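Local structure of L-lysine 6-monooxygenase involved in desferrioxamine biosynthesis (Erwinia amylovora CFBP1430, 5O8P) at residues Q368-Y371 with H376-V379. The protein probably hydroxylates the amine of cadaverine, using FAD and NADPH, as a step in making the siderophore desferrioxamine E. Residues are numbered along the deposited sequence; the frame is centred on the assembly and turned at random.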
ATOM      1  N   GLN B 368      26.476   3.961 -32.045  1.00 39.32           N
ATOM      2  CA  GLN B 368      25.598   4.914 -32.739  1.00 37.81           C
ATOM      3  C   GLN B 368      24.195   4.789 -32.150  1.00 37.76           C
ATOM      4  O   GLN B 368      23.928   3.879 -31.352  1.00 35.74           O
ATOM      5  CB  GLN B 368      25.548   4.633 -34.240  1.00 36.54           C
ATOM      6  CG  GLN B 368      26.891   4.430 -34.915  1.00 36.73           C
ATOM      7  CD  GLN B 368      27.783   5.637 -34.850  1.00 35.89           C
ATOM      8  OE1 GLN B 368      27.618   6.567 -35.640  1.00 34.41           O
ATOM      9  NE2 GLN B 368      28.772   5.613 -33.939  1.00 37.23           N
ATOM     10  N   ARG B 369      23.293   5.689 -32.553  1.00 37.25           N
ATOM     11  CA  ARG B 369      21.962   5.744 -31.932  1.00 37.15           C
ATOM     12  C   ARG B 369      21.150   4.499 -32.241  1.00 37.24           C
ATOM     13  O   ARG B 369      20.321   4.113 -31.425  1.00 38.47           O
ATOM     14  CB  ARG B 369      21.204   7.023 -32.294  1.00 38.41           C
ATOM     15  CG  ARG B 369      19.783   7.148 -31.720  1.00 38.21           C
ATOM     16  CD  ARG B 369      19.791   7.297 -30.215  1.00 41.48           C
ATOM     17  NE  ARG B 369      18.458   7.216 -29.612  1.00 42.77           N
ATOM     18  CZ  ARG B 369      17.791   6.092 -29.332  1.00 45.03           C
ATOM     19  NH1 ARG B 369      18.296   4.891 -29.612  1.00 46.82           N
ATOM     20  NH2 ARG B 369      16.595   6.171 -28.755  1.00 44.03           N
ATOM     21  N   ASN B 370      21.408   3.865 -33.391  1.00 36.06           N
ATOM     22  CA  ASN B 370      20.760   2.585 -33.733  1.00 36.47           C
ATOM     23  C   ASN B 370      21.439   1.340 -33.129  1.00 36.72           C
ATOM     24  O   ASN B 370      21.163   0.227 -33.565  1.00 41.16           O
ATOM     25  CB  ASN B 370      20.620   2.429 -35.266  1.00 36.97           C
ATOM     26  CG  ASN B 370      21.954   2.307 -35.987  1.00 36.81           C
ATOM     27  OD1 ASN B 370      23.011   2.546 -35.419  1.00 38.18           O
ATOM     28  ND2 ASN B 370      21.900   1.947 -37.261  1.00 41.00           N
ATOM     29  N   TYR B 371      22.312   1.532 -32.135  1.00 34.89           N
ATOM     30  CA  TYR B 371      22.989   0.451 -31.403  1.00 34.59           C
ATOM     31  C   TYR B 371      24.087  -0.261 -32.223  1.00 35.06           C
ATOM     32  O   TYR B 371      24.582  -1.319 -31.810  1.00 36.15           O
ATOM     33  CB  TYR B 371      21.969  -0.542 -30.793  1.00 33.82           C
ATOM     34  CG  TYR B 371      20.937   0.162 -29.936  1.00 35.36           C
ATOM     35  CD1 TYR B 371      21.199   0.426 -28.596  1.00 36.27           C
ATOM     36  CD2 TYR B 371      19.724   0.604 -30.469  1.00 33.44           C
ATOM     37  CE1 TYR B 371      20.289   1.095 -27.792  1.00 38.82           C
ATOM     38  CE2 TYR B 371      18.794   1.282 -29.684  1.00 36.02           C
ATOM     39  CZ  TYR B 371      19.074   1.542 -28.343  1.00 38.45           C
ATOM     40  OH  TYR B 371      18.147   2.221 -27.560  1.00 32.69           O
ATOM     41  N   HIS B 376      28.786   0.747 -41.046  1.00 37.61           N
ATOM     42  CA  HIS B 376      27.803   0.396 -42.091  1.00 39.22           C
ATOM     43  C   HIS B 376      26.483  -0.237 -41.591  1.00 40.19           C
ATOM     44  O   HIS B 376      25.757  -0.833 -42.384  1.00 41.19           O
ATOM     45  CB  HIS B 376      28.460  -0.535 -43.132  1.00 39.90           C
ATOM     46  CG  HIS B 376      29.672   0.048 -43.797  1.00 41.64           C
ATOM     47  ND1 HIS B 376      30.959  -0.242 -43.389  1.00 41.75           N
ATOM     48  CD2 HIS B 376      29.793   0.909 -44.834  1.00 43.66           C
ATOM     49  CE1 HIS B 376      31.822   0.408 -44.144  1.00 43.03           C
ATOM     50  NE2 HIS B 376      31.139   1.116 -45.028  1.00 49.69           N
ATOM     51  N   ASN B 377      26.149  -0.082 -40.309  1.00 42.32           N
ATOM     52  CA  ASN B 377      24.903  -0.634 -39.727  1.00 41.89           C
ATOM     53  C   ASN B 377      24.749  -2.143 -39.904  1.00 38.69           C
ATOM     54  O   ASN B 377      23.713  -2.633 -40.360  1.00 37.17           O
ATOM     55  CB  ASN B 377      23.674   0.101 -40.274  1.00 41.68           C
ATOM     56  CG  ASN B 377      23.785   1.596 -40.104  1.00 40.78           C
ATOM     57  OD1 ASN B 377      24.316   2.071 -39.108  1.00 40.78           O
ATOM     58  ND2 ASN B 377      23.297   2.345 -41.081  1.00 43.44           N
ATOM     59  N   GLN B 378      25.800  -2.856 -39.517  1.00 40.20           N
ATOM     60  CA  GLN B 378      25.865  -4.316 -39.606  1.00 45.01           C
ATOM     61  C   GLN B 378      26.217  -5.055 -38.297  1.00 44.74           C
ATOM     62  O   GLN B 378      25.767  -6.177 -38.096  1.00 45.98           O
ATOM     63  CB  GLN B 378      26.859  -4.711 -40.692  1.00 47.50           C
ATOM     64  CG  GLN B 378      26.502  -4.216 -42.079  1.00 47.44           C
ATOM     65  CD  GLN B 378      27.530  -4.621 -43.105  1.00 47.52           C
ATOM     66  OE1 GLN B 378      28.739  -4.519 -42.874  1.00 46.96           O
ATOM     67  NE2 GLN B 378      27.058  -5.090 -44.245  1.00 47.06           N
ATOM     68  N   VAL B 379      27.018  -4.448 -37.429  1.00 40.74           N
ATOM     69  CA  VAL B 379      27.394  -5.049 -36.166  1.00 39.81           C
ATOM     70  C   VAL B 379      26.688  -4.252 -35.087  1.00 37.62           C
ATOM     71  O   VAL B 379      27.009  -3.084 -34.890  1.00 38.42           O
ATOM     72  CB  VAL B 379      28.914  -4.981 -35.946  1.00 40.38           C
ATOM     73  CG1 VAL B 379      29.305  -5.690 -34.654  1.00 40.87           C
ATOM     74  CG2 VAL B 379      29.627  -5.598 -37.116  1.00 40.90           C
TER
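Asn370 and Asn377 meet through their side-chain amides, and ND2 of Asn370 donates to OD1 of Asn377 at 3.0 Å. From the donor's side the bond is nearly straight, 167° at the hydrogen, and the acceptor lies close to the plane of the Asn370 amide. The acceptor is used differently: ND2 of Asn370 stands above the carbonyl plane of Asn377 rather than on a lone pair, with the two amide planes 87° apart. Asn370 reaches across with CG set between its backbone N and carbonyl carbon (chi1 66°). Its OD1 is the main partner of Ser372 OG; the bond from that hydroxyl to Asn377 OD1 is weak, and its single proton can at best be shared. The Ser372 bond probably fixes the flip of the Asn370 amide, turning ND2 toward Asn377.

The CA atoms of Asn370 and Asn377 are 8.0 Å apart, but Tyr371 O and Val379 O approach to 4.3 Å without a hydrogen bond. Asn370 sits in a type I turn closed by Tyr371 N to Gln368 O at 3.0 Å. Between the segments, the Asp374 carboxylate accepts from His376 N through OD2 and from Gln378 N and Val379 N through OD1. The Tyr371 ring stacks with His389, touches helix 399-410 and lies about 12 Å from the FAD; Arg369 forms a salt bridge with Asp250.

The contact thus joins this turn to the start of strand 379-381 by one uncharged amide bond, poorly directed at its acceptor, which probably adds modestly to Asp374's hold on the loop.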